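Local coordinates for protein MATE family efflux transporter (Vibrio cholerae, PDB 6IDP) that probably exports drugs and other toxic compounds from the cell as a proton-coupled multidrug transporter of the MATE family, at residues V169-F181 with A192-I204; G62-V74 with A232-Q244. One frame throughout, in Å; residues are numbered along the deposited sequence.

Interaction 1 of 2, residues V169-F181 with A192-I204; sequences VTSVLNLILDPIF and AAIATIIAFGVGI. With OLC ((2R)-2,3-dihydroxypropyl (9Z)-octadec-9-enoate), chain O; OLC ((2R)-2,3-dihydroxypropyl (9Z)-octadec-9-enoate), chain B.
The F181 ring receives CG2 of I194 over one face, a CH-pi contact 4.0 Å from the ring centroid, while CD1 of I198 approaches ring atom CZ obliquely at 3.5 Å. L177 O lies at its edge, in plane, and F185 meets it edge-to-face. At the F200 ring, T170 OG1 lies at the edge, C16 of one monoolein rests over a face, and C18 of a second comes in obliquely; T170 OG1 is hydrogen-bonded to L166 O. The N174 amide reaches across because CG stands anti to the backbone N (chi1 -158°): ND2 donates to T196 OG1 at 3.2 Å, nearly straight (165°) and close to the amide plane. D178 OD1 meets a water at 3.1 Å that is also 2.8 Å from A192 O. A195 CB packs on N174 OD1 and D178 OD1, 3.5 Å from each; A199 CB meets T170 O and N174 CB. L173 CD2 packs on V202 CG2, and L177 crosses I198 at about a right angle. The segments, 8.2 Å apart between axes, run roughly oppositely (146°) on successive helices 161-184, kinked at P179, and 189-213. Helix 5-39 meets N174 and D178, with D35 close to D178; helix 124-156 packs against I194 and F200.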
loop_
_atom_site.group_PDB
_atom_site.type_symbol
_atom_site.label_atom_id
_atom_site.label_comp_id
_atom_site.label_asym_id
_atom_site.label_seq_id
_atom_site.Cartn_x
_atom_site.Cartn_y
_atom_site.Cartn_z
ATOM N N VAL A 169 7.805 2.922 -16.186
ATOM C CA VAL A 169 9.134 3.240 -16.699
ATOM C C VAL A 169 10.238 2.793 -15.743
ATOM O O VAL A 169 11.199 2.145 -16.156
ATOM C CB VAL A 169 9.279 4.749 -16.973
ATOM C CG1 VAL A 169 10.715 5.089 -17.342
ATOM C CG2 VAL A 169 8.327 5.175 -18.080
ATOM N N THR A 170 10.095 3.126 -14.464
ATOM C CA THR A 170 11.103 2.759 -13.476
ATOM C C THR A 170 11.139 1.246 -13.248
ATOM O O THR A 170 12.196 0.685 -12.964
ATOM C CB THR A 170 10.873 3.479 -12.130
ATOM O OG1 THR A 170 9.575 3.150 -11.621
ATOM C CG2 THR A 170 10.982 4.990 -12.306
ATOM N N SER A 171 9.986 0.593 -13.377
ATOM C CA SER A 171 9.908 -0.861 -13.244
ATOM C C SER A 171 10.690 -1.567 -14.346
ATOM O O SER A 171 11.443 -2.503 -14.081
ATOM C CB SER A 171 8.452 -1.335 -13.269
ATOM O OG SER A 171 7.741 -0.863 -12.141
ATOM N N VAL A 172 10.495 -1.118 -15.581
ATOM C CA VAL A 172 11.208 -1.673 -16.725
ATOM C C VAL A 172 12.693 -1.355 -16.622
ATOM O O VAL A 172 13.542 -2.226 -16.830
ATOM C CB VAL A 172 10.651 -1.132 -18.060
ATOM C CG1 VAL A 172 11.657 -1.326 -19.187
ATOM C CG2 VAL A 172 9.334 -1.806 -18.395
ATOM N N LEU A 173 13.000 -0.107 -16.283
ATOM C CA LEU A 173 14.384 0.331 -16.156
ATOM C C LEU A 173 15.115 -0.461 -15.070
ATOM O O LEU A 173 16.260 -0.869 -15.258
ATOM C CB LEU A 173 14.442 1.833 -15.860
ATOM C CG LEU A 173 15.806 2.514 -15.967
ATOM C CD1 LEU A 173 16.486 2.145 -17.277
ATOM C CD2 LEU A 173 15.657 4.025 -15.854
ATOM N N ASN A 174 14.446 -0.693 -13.945
ATOM C CA ASN A 174 15.036 -1.469 -12.858
ATOM C C ASN A 174 15.218 -2.932 -13.252
ATOM O O ASN A 174 16.167 -3.586 -12.821
ATOM C CB ASN A 174 14.176 -1.369 -11.594
ATOM C CG ASN A 174 14.955 -1.682 -10.328
ATOM O OD1 ASN A 174 16.005 -2.325 -10.368
ATOM N ND2 ASN A 174 14.431 -1.239 -9.191
ATOM N N LEU A 175 14.302 -3.436 -14.074
ATOM C CA LEU A 175 14.376 -4.812 -14.559
ATOM C C LEU A 175 15.614 -5.003 -15.433
ATOM O O LEU A 175 16.317 -6.002 -15.315
ATOM C CB LEU A 175 13.104 -5.169 -15.335
ATOM C CG LEU A 175 12.811 -6.631 -15.694
ATOM C CD1 LEU A 175 13.473 -7.044 -17.008
ATOM C CD2 LEU A 175 13.197 -7.575 -14.558
ATOM N N ILE A 176 15.878 -4.032 -16.301
ATOM C CA ILE A 176 17.027 -4.084 -17.201
ATOM C C ILE A 176 18.354 -3.926 -16.456
ATOM O O ILE A 176 19.315 -4.645 -16.727
ATOM C CB ILE A 176 16.933 -2.993 -18.291
ATOM C CG1 ILE A 176 15.691 -3.209 -19.158
ATOM C CG2 ILE A 176 18.184 -2.984 -19.153
ATOM C CD1 ILE A 176 15.499 -2.144 -20.220
ATOM N N LEU A 177 18.402 -2.985 -15.519
ATOM C CA LEU A 177 19.634 -2.692 -14.791
ATOM C C LEU A 177 19.975 -3.763 -13.756
ATOM O O LEU A 177 21.132 -3.905 -13.359
ATOM C CB LEU A 177 19.534 -1.327 -14.107
ATOM C CG LEU A 177 19.469 -0.117 -15.041
ATOM C CD1 LEU A 177 19.239 1.166 -14.256
ATOM C CD2 LEU A 177 20.736 -0.018 -15.874
ATOM N N ASP A 178 18.963 -4.515 -13.331
ATOM C CA ASP A 178 19.124 -5.506 -12.268
ATOM C C ASP A 178 20.219 -6.545 -12.560
ATOM O O ASP A 178 21.168 -6.655 -11.787
ATOM C CB ASP A 178 17.786 -6.208 -11.989
ATOM C CG ASP A 178 17.304 -6.005 -10.564
ATOM O OD1 ASP A 178 17.860 -5.134 -9.862
ATOM O OD2 ASP A 178 16.363 -6.713 -10.148
ATOM N N PRO A 179 20.114 -7.299 -13.675
ATOM C CA PRO A 179 21.152 -8.327 -13.833
ATOM C C PRO A 179 22.530 -7.753 -14.164
ATOM O O PRO A 179 23.539 -8.416 -13.927
ATOM C CB PRO A 179 20.625 -9.174 -14.992
ATOM C CG PRO A 179 19.847 -8.216 -15.814
ATOM C CD PRO A 179 19.202 -7.268 -14.835
ATOM N N ILE A 180 22.564 -6.538 -14.703
ATOM C CA ILE A 180 23.823 -5.901 -15.076
ATOM C C ILE A 180 24.660 -5.547 -13.848
ATOM O O ILE A 180 25.870 -5.770 -13.824
ATOM C CB ILE A 180 23.578 -4.626 -15.913
ATOM C CG1 ILE A 180 22.850 -4.975 -17.212
ATOM C CG2 ILE A 180 24.891 -3.917 -16.214
ATOM C CD1 ILE A 180 22.607 -3.787 -18.115
ATOM N N PHE A 181 24.017 -4.999 -12.825
ATOM C CA PHE A 181 24.729 -4.619 -11.610
ATOM C C PHE A 181 24.946 -5.810 -10.682
ATOM O O PHE A 181 26.002 -5.932 -10.062
ATOM C CB PHE A 181 23.983 -3.505 -10.876
ATOM C CG PHE A 181 24.216 -2.139 -11.457
ATOM C CD1 PHE A 181 25.296 -1.376 -11.046
ATOM C CD2 PHE A 181 23.363 -1.623 -12.418
ATOM C CE1 PHE A 181 25.518 -0.120 -11.581
ATOM C CE2 PHE A 181 23.579 -0.367 -12.956
ATOM C CZ PHE A 181 24.659 0.384 -12.538
ATOM N N ALA A 192 21.457 -4.876 -6.665
ATOM C CA ALA A 192 20.009 -4.731 -6.737
ATOM C C ALA A 192 19.572 -3.368 -6.208
ATOM O O ALA A 192 18.692 -2.723 -6.781
ATOM C CB ALA A 192 19.326 -5.842 -5.960
ATOM N N ALA A 193 20.191 -2.939 -5.114
ATOM C CA ALA A 193 19.880 -1.653 -4.508
ATOM C C ALA A 193 20.347 -0.507 -5.400
ATOM O O ALA A 193 19.659 0.508 -5.533
ATOM C CB ALA A 193 20.517 -1.550 -3.133
ATOM N N ILE A 194 21.520 -0.677 -6.005
ATOM C CA ILE A 194 22.069 0.316 -6.922
ATOM C C ILE A 194 21.186 0.464 -8.158
ATOM O O ILE A 194 20.941 1.577 -8.627
ATOM C CB ILE A 194 23.502 -0.053 -7.345
ATOM C CG1 ILE A 194 24.422 -0.064 -6.126
ATOM C CG2 ILE A 194 24.023 0.911 -8.401
ATOM C CD1 ILE A 194 25.779 -0.665 -6.387
ATOM N N ALA A 195 20.698 -0.660 -8.676
ATOM C CA ALA A 195 19.776 -0.641 -9.806
ATOM C C ALA A 195 18.495 0.111 -9.447
ATOM O O ALA A 195 17.918 0.810 -10.279
ATOM C CB ALA A 195 19.455 -2.060 -10.255
ATOM N N THR A 196 18.061 -0.032 -8.199
ATOM C CA THR A 196 16.870 0.652 -7.714
ATOM C C THR A 196 17.102 2.160 -7.577
ATOM O O THR A 196 16.233 2.962 -7.930
ATOM C CB THR A 196 16.412 0.077 -6.359
ATOM O OG1 THR A 196 16.131 -1.321 -6.501
ATOM C CG2 THR A 196 15.158 0.790 -5.864
ATOM N N ILE A 197 18.270 2.544 -7.068
ATOM C CA ILE A 197 18.605 3.959 -6.918
ATOM C C ILE A 197 18.580 4.667 -8.271
ATOM O O ILE A 197 18.016 5.753 -8.401
ATOM C CB ILE A 197 19.993 4.162 -6.266
ATOM C CG1 ILE A 197 20.013 3.589 -4.850
ATOM C CG2 ILE A 197 20.362 5.641 -6.238
ATOM C CD1 ILE A 197 21.391 3.578 -4.204
ATOM N N ILE A 198 19.180 4.045 -9.280
ATOM C CA ILE A 198 19.242 4.647 -10.605
ATOM C C ILE A 198 17.854 4.741 -11.233
ATOM O O ILE A 198 17.477 5.788 -11.759
ATOM C CB ILE A 198 20.180 3.858 -11.535
ATOM C CG1 ILE A 198 21.582 3.800 -10.929
ATOM C CG2 ILE A 198 20.224 4.494 -12.917
ATOM C CD1 ILE A 198 22.586 3.063 -11.777
ATOM N N ALA A 199 17.096 3.650 -11.159
ATOM C CA ALA A 199 15.735 3.608 -11.687
ATOM C C ALA A 199 14.848 4.688 -11.064
ATOM O O ALA A 199 14.252 5.495 -11.775
ATOM C CB ALA A 199 15.126 2.234 -11.460
ATOM N N PHE A 200 14.765 4.693 -9.737
ATOM C CA PHE A 200 13.981 5.695 -9.023
ATOM C C PHE A 200 14.565 7.091 -9.210
ATOM O O PHE A 200 13.842 8.087 -9.162
ATOM C CB PHE A 200 13.903 5.360 -7.534
ATOM C CG PHE A 200 12.953 4.244 -7.211
ATOM C CD1 PHE A 200 11.987 3.844 -8.120
ATOM C CD2 PHE A 200 13.022 3.598 -5.989
ATOM C CE1 PHE A 200 11.111 2.814 -7.814
ATOM C CE2 PHE A 200 12.146 2.575 -5.675
ATOM C CZ PHE A 200 11.191 2.185 -6.588
ATOM N N GLY A 201 15.877 7.155 -9.414
ATOM C CA GLY A 201 16.553 8.419 -9.640
ATOM C C GLY A 201 16.141 9.033 -10.962
ATOM O O GLY A 201 15.920 10.243 -11.056
ATOM N N VAL A 202 16.040 8.193 -11.987
ATOM C CA VAL A 202 15.580 8.628 -13.299
ATOM C C VAL A 202 14.132 9.105 -13.213
ATOM O O VAL A 202 13.756 10.090 -13.848
ATOM C CB VAL A 202 15.708 7.498 -14.340
ATOM C CG1 VAL A 202 14.980 7.859 -15.627
ATOM C CG2 VAL A 202 17.171 7.210 -14.622
ATOM N N GLY A 203 13.332 8.410 -12.410
ATOM C CA GLY A 203 11.955 8.809 -12.183
ATOM C C GLY A 203 11.863 10.184 -11.548
ATOM O O GLY A 203 11.019 10.996 -11.926
ATOM N N ILE A 204 12.738 10.447 -10.582
ATOM C CA ILE A 204 12.765 11.736 -9.903
ATOM C C ILE A 204 13.179 12.844 -10.865
ATOM O O ILE A 204 12.580 13.921 -10.885
ATOM C CB ILE A 204 13.719 11.717 -8.692
ATOM C CG1 ILE A 204 13.116 10.885 -7.560
ATOM C CG2 ILE A 204 13.999 13.131 -8.199
ATOM C CD1 ILE A 204 13.978 10.827 -6.321
HETATM C C18 OLC O . 11.345 -0.898 -8.030
HETATM C C17 OLC O . 10.770 -1.672 -6.863
HETATM C C16 OLC O . 11.301 -1.126 -5.556
HETATM C C15 OLC O . 10.273 -1.353 -4.469
HETATM C C14 OLC O . 10.520 -0.395 -3.324
HETATM C C18 OLC B . 7.915 4.208 -7.264
HETATM C C10 OLC B . 3.690 1.226 -2.485
HETATM C C9 OLC B . 2.343 1.282 -2.524
HETATM C C17 OLC B . 7.501 4.415 -5.824
HETATM C C11 OLC B . 4.476 2.258 -1.707
HETATM C C8 OLC B . 1.602 2.378 -1.792
HETATM C C16 OLC B . 8.659 4.079 -4.909
HETATM C C12 OLC B . 5.956 2.088 -1.979
HETATM C C15 OLC B . 8.143 3.536 -3.593
HETATM C C13 OLC B . 6.192 2.010 -3.472
HETATM C C14 OLC B . 7.674 2.108 -3.769
HETATM O O HOH W 1 16.346 -4.098 -7.411
#

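Interaction 2 of 2, residues G62-V74 with A232-Q244. With OLC ((2R)-2,3-dihydroxypropyl (9Z)-octadec-9-enoate), chain B.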
loop_
_atom_site.group_PDB
_atom_site.type_symbol
_atom_site.label_atom_id
_atom_site.label_comp_id
_atom_site.label_asym_id
_atom_site.label_seq_id
_atom_site.Cartn_x
_atom_site.Cartn_y
_atom_site.Cartn_z
ATOM N N GLY A 62 5.562 2.055 5.479
ATOM C CA GLY A 62 4.472 2.511 6.322
ATOM C C GLY A 62 4.533 4.003 6.597
ATOM O O GLY A 62 3.503 4.670 6.703
ATOM N N ILE A 63 5.747 4.529 6.705
ATOM C CA ILE A 63 5.947 5.947 6.970
ATOM C C ILE A 63 5.651 6.796 5.734
ATOM O O ILE A 63 4.931 7.792 5.818
ATOM C CB ILE A 63 7.382 6.218 7.464
ATOM C CG1 ILE A 63 7.526 5.776 8.923
ATOM C CG2 ILE A 63 7.737 7.690 7.321
ATOM C CD1 ILE A 63 8.943 5.840 9.449
ATOM N N GLN A 64 6.187 6.393 4.585
ATOM C CA GLN A 64 6.011 7.167 3.363
ATOM C C GLN A 64 4.566 7.105 2.859
ATOM O O GLN A 64 4.075 8.062 2.258
ATOM C CB GLN A 64 6.982 6.694 2.272
ATOM C CG GLN A 64 6.591 5.408 1.562
ATOM C CD GLN A 64 7.638 4.963 0.559
ATOM O OE1 GLN A 64 8.781 4.681 0.919
ATOM N NE2 GLN A 64 7.253 4.899 -0.707
ATOM N N VAL A 65 3.885 5.990 3.112
ATOM C CA VAL A 65 2.485 5.866 2.718
ATOM C C VAL A 65 1.623 6.770 3.597
ATOM O O VAL A 65 0.736 7.465 3.099
ATOM C CB VAL A 65 1.990 4.408 2.800
ATOM C CG1 VAL A 65 0.472 4.348 2.724
ATOM C CG2 VAL A 65 2.600 3.586 1.674
ATOM N N GLY A 66 1.905 6.770 4.897
ATOM C CA GLY A 66 1.230 7.652 5.833
ATOM C C GLY A 66 1.317 9.121 5.451
ATOM O O GLY A 66 0.339 9.858 5.580
ATOM N N LEU A 67 2.483 9.551 4.975
ATOM C CA LEU A 67 2.653 10.930 4.525
ATOM C C LEU A 67 1.943 11.161 3.194
ATOM O O LEU A 67 1.392 12.237 2.957
ATOM C CB LEU A 67 4.137 11.289 4.402
ATOM C CG LEU A 67 4.443 12.699 3.882
ATOM C CD1 LEU A 67 3.730 13.761 4.714
ATOM C CD2 LEU A 67 5.940 12.961 3.852
ATOM N N GLY A 68 1.960 10.153 2.329
ATOM C CA GLY A 68 1.270 10.238 1.052
ATOM C C GLY A 68 -0.232 10.402 1.223
ATOM O O GLY A 68 -0.869 11.182 0.509
ATOM N N ILE A 69 -0.792 9.665 2.175
ATOM C CA ILE A 69 -2.210 9.766 2.500
ATOM C C ILE A 69 -2.552 11.171 3.021
ATOM O O ILE A 69 -3.557 11.757 2.621
ATOM C CB ILE A 69 -2.616 8.693 3.540
ATOM C CG1 ILE A 69 -2.512 7.291 2.925
ATOM C CG2 ILE A 69 -4.024 8.940 4.060
ATOM C CD1 ILE A 69 -2.810 6.157 3.896
ATOM N N ALA A 70 -1.704 11.715 3.892
ATOM C CA ALA A 70 -1.915 13.058 4.435
ATOM C C ALA A 70 -1.788 14.122 3.349
ATOM O O ALA A 70 -2.572 15.072 3.298
ATOM C CB ALA A 70 -0.928 13.339 5.561
ATOM N N THR A 71 -0.785 13.952 2.495
ATOM C CA THR A 71 -0.536 14.859 1.385
ATOM C C THR A 71 -1.738 14.958 0.453
ATOM O O THR A 71 -2.163 16.050 0.088
ATOM C CB THR A 71 0.691 14.408 0.574
ATOM O OG1 THR A 71 1.833 14.350 1.436
ATOM C CG2 THR A 71 0.965 15.373 -0.570
ATOM N N THR A 72 -2.285 13.809 0.076
ATOM C CA THR A 72 -3.396 13.766 -0.865
ATOM C C THR A 72 -4.653 14.403 -0.279
ATOM O O THR A 72 -5.318 15.193 -0.942
ATOM C CB THR A 72 -3.704 12.315 -1.298
ATOM O OG1 THR A 72 -2.679 11.862 -2.190
ATOM C CG2 THR A 72 -5.039 12.240 -2.007
ATOM N N ALA A 73 -4.958 14.074 0.972
ATOM C CA ALA A 73 -6.162 14.574 1.623
ATOM C C ALA A 73 -6.136 16.090 1.846
ATOM O O ALA A 73 -7.118 16.778 1.578
ATOM C CB ALA A 73 -6.375 13.856 2.947
ATOM N N VAL A 74 -5.017 16.608 2.337
ATOM C CA VAL A 74 -4.951 18.019 2.696
ATOM C C VAL A 74 -4.804 18.913 1.466
ATOM O O VAL A 74 -5.466 19.948 1.363
ATOM C CB VAL A 74 -3.798 18.293 3.678
ATOM C CG1 VAL A 74 -3.712 19.777 4.000
ATOM C CG2 VAL A 74 -3.998 17.488 4.953
ATOM N N ALA A 232 -2.126 20.242 10.317
ATOM C CA ALA A 232 -3.093 19.702 9.368
ATOM C C ALA A 232 -2.595 18.387 8.775
ATOM O O ALA A 232 -3.336 17.407 8.709
ATOM C CB ALA A 232 -3.379 20.713 8.266
ATOM N N LEU A 233 -1.336 18.370 8.349
ATOM C CA LEU A 233 -0.744 17.161 7.786
ATOM C C LEU A 233 -0.638 16.065 8.844
ATOM O O LEU A 233 -0.981 14.911 8.591
ATOM C CB LEU A 233 0.634 17.462 7.192
ATOM C CG LEU A 233 0.653 18.286 5.900
ATOM C CD1 LEU A 233 2.067 18.755 5.576
ATOM C CD2 LEU A 233 0.070 17.488 4.739
ATOM N N GLY A 234 -0.175 16.442 10.033
ATOM C CA GLY A 234 0.039 15.499 11.119
ATOM C C GLY A 234 -1.227 14.833 11.624
ATOM O O GLY A 234 -1.194 13.685 12.070
ATOM N N HIS A 235 -2.341 15.556 11.555
ATOM C CA HIS A 235 -3.638 15.035 11.976
ATOM C C HIS A 235 -4.040 13.787 11.194
ATOM O O HIS A 235 -4.748 12.921 11.710
ATOM C CB HIS A 235 -4.719 16.107 11.822
ATOM C CG HIS A 235 -6.106 15.609 12.084
ATOM N ND1 HIS A 235 -6.548 15.270 13.346
ATOM C CD2 HIS A 235 -7.147 15.385 11.248
ATOM C CE1 HIS A 235 -7.803 14.862 13.274
ATOM N NE2 HIS A 235 -8.190 14.922 12.013
ATOM N N ILE A 236 -3.597 13.707 9.943
ATOM C CA ILE A 236 -3.893 12.555 9.103
ATOM C C ILE A 236 -2.770 11.533 9.198
ATOM O O ILE A 236 -3.007 10.339 9.374
ATOM C CB ILE A 236 -4.071 12.948 7.622
ATOM C CG1 ILE A 236 -5.046 14.120 7.474
ATOM C CG2 ILE A 236 -4.524 11.746 6.808
ATOM C CD1 ILE A 236 -6.501 13.721 7.530
ATOM N N MET A 237 -1.543 12.028 9.088
ATOM C CA MET A 237 -0.357 11.189 8.999
ATOM C C MET A 237 -0.136 10.318 10.233
ATOM O O MET A 237 0.272 9.159 10.115
ATOM C CB MET A 237 0.870 12.066 8.755
ATOM C CG MET A 237 2.181 11.312 8.742
ATOM S SD MET A 237 3.559 12.390 8.333
ATOM C CE MET A 237 3.231 13.770 9.426
ATOM N N GLY A 238 -0.397 10.878 11.409
ATOM C CA GLY A 238 -0.277 10.139 12.655
ATOM C C GLY A 238 -1.084 8.851 12.664
ATOM O O GLY A 238 -0.511 7.763 12.703
ATOM N N PRO A 239 -2.423 8.968 12.634
ATOM C CA PRO A 239 -3.311 7.800 12.588
ATOM C C PRO A 239 -3.072 6.911 11.369
ATOM O O PRO A 239 -3.222 5.693 11.467
ATOM C CB PRO A 239 -4.707 8.427 12.531
ATOM C CG PRO A 239 -4.546 9.754 13.180
ATOM C CD PRO A 239 -3.178 10.225 12.782
ATOM N N ALA A 240 -2.707 7.510 10.239
ATOM C CA ALA A 240 -2.486 6.751 9.013
ATOM C C ALA A 240 -1.258 5.855 9.128
ATOM O O ALA A 240 -1.248 4.738 8.612
ATOM C CB ALA A 240 -2.348 7.687 7.822
ATOM N N MET A 241 -0.223 6.352 9.800
ATOM C CA MET A 241 0.976 5.560 10.054
ATOM C C MET A 241 0.677 4.374 10.958
ATOM O O MET A 241 1.167 3.268 10.725
ATOM C CB MET A 241 2.068 6.418 10.686
ATOM C CG MET A 241 2.866 7.243 9.701
ATOM S SD MET A 241 4.222 8.093 10.527
ATOM C CE MET A 241 4.887 9.058 9.177
ATOM N N LEU A 242 -0.115 4.619 11.998
ATOM C CA LEU A 242 -0.524 3.566 12.920
ATOM C C LEU A 242 -1.253 2.443 12.192
ATOM O O LEU A 242 -1.103 1.272 12.538
ATOM C CB LEU A 242 -1.418 4.134 14.021
ATOM C CG LEU A 242 -0.735 4.516 15.331
ATOM C CD1 LEU A 242 -1.752 5.078 16.307
ATOM C CD2 LEU A 242 -0.033 3.304 15.921
ATOM N N SER A 243 -2.037 2.808 11.183
ATOM C CA SER A 243 -2.800 1.831 10.415
ATOM C C SER A 243 -1.891 0.900 9.620
ATOM O O SER A 243 -2.252 -0.241 9.345
ATOM C CB SER A 243 -3.775 2.535 9.473
ATOM O OG SER A 243 -4.785 3.207 10.202
ATOM N N GLN A 244 -0.714 1.395 9.251
ATOM C CA GLN A 244 0.257 0.590 8.522
ATOM C C GLN A 244 0.955 -0.386 9.459
ATOM O O GLN A 244 1.504 -1.396 9.028
ATOM C CB GLN A 244 1.289 1.486 7.830
ATOM C CG GLN A 244 0.681 2.575 6.962
ATOM C CD GLN A 244 -0.132 2.016 5.811
ATOM O OE1 GLN A 244 0.265 1.044 5.171
ATOM N NE2 GLN A 244 -1.278 2.628 5.546
HETATM C C18 OLC B . 7.915 4.208 -7.264
HETATM C C10 OLC B . 3.690 1.226 -2.485
HETATM C C9 OLC B . 2.343 1.282 -2.524
HETATM C C17 OLC B . 7.501 4.415 -5.824
HETATM C C11 OLC B . 4.476 2.258 -1.707
HETATM C C8 OLC B . 1.602 2.378 -1.792
HETATM C C16 OLC B . 8.659 4.079 -4.909
HETATM C C12 OLC B . 5.956 2.088 -1.979
HETATM C C15 OLC B . 8.143 3.536 -3.593
HETATM C C13 OLC B . 6.192 2.010 -3.472
HETATM C C14 OLC B . 7.674 2.108 -3.769
#
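Methyl and thioether groups of I63, L67, M237 and M241 form one flank of this contact, which has no hydrogen bond between its helices. M241, extended beyond CG, carries CE to 3.7 Å from I63 CG2; M237 bends at chi3 (48°) and lies beside L67, its SD 3.9 Å from L67 CD1. V74 CG2 against L233 CD2 ends this side. On the other flank the side chains of I69 and I236 cross at about a right angle, their CG2 atoms 4.0 Å apart. At the centre, backbone packs against side chain: G62, G66 and A70, four apart with GxxxG spacing at G62-G66, face Q244, M241, A240 and I236, consistent with the 7.9 Å between segment axes. A70 CB sits 3.4 Å from L233 O. Q244, poorly ordered, rests CB and CG on G62 (CG 3.5 Å from G62 O), and its bend at chi2 appears to turn NE2 toward V65 CG1. The polar item is internal: T71 OG1 bonds L67 O at 2.6 Å, from the carbonyl face opposite that used by T71 N. V65 CG2 lies 3.8 Å from C8 of a monoolein. Segments 62-74 and 232-244, on helices 54-80 and 226-259 (kinked at P239), run roughly oppositely, N-to-C axes at 141°. Helix 84-111 covers V74 and L233, helix 124-156 packs against Q64 and L67, and helix 379-435 meets P239 and S243.

Interactions 1 and 2 do not touch: their centres lie 27 Å apart and their nearest atoms about 7 Å. One monoolein chain spans the gap, its C18 end 3.5 Å from F200 CE1 in interaction 1 and its C15 3.3 Å from Q64 NE2 in interaction 2. Along the sequence interaction 1 is nested inside the loop that interaction 2 closes, and helices 189-213 and 226-259 follow one another. Interaction 1 joins sequence neighbours with 10 residues between its segments, whereas interaction 2 joins segments separated by 157 residues. Helix 124-156 packs against both contacts.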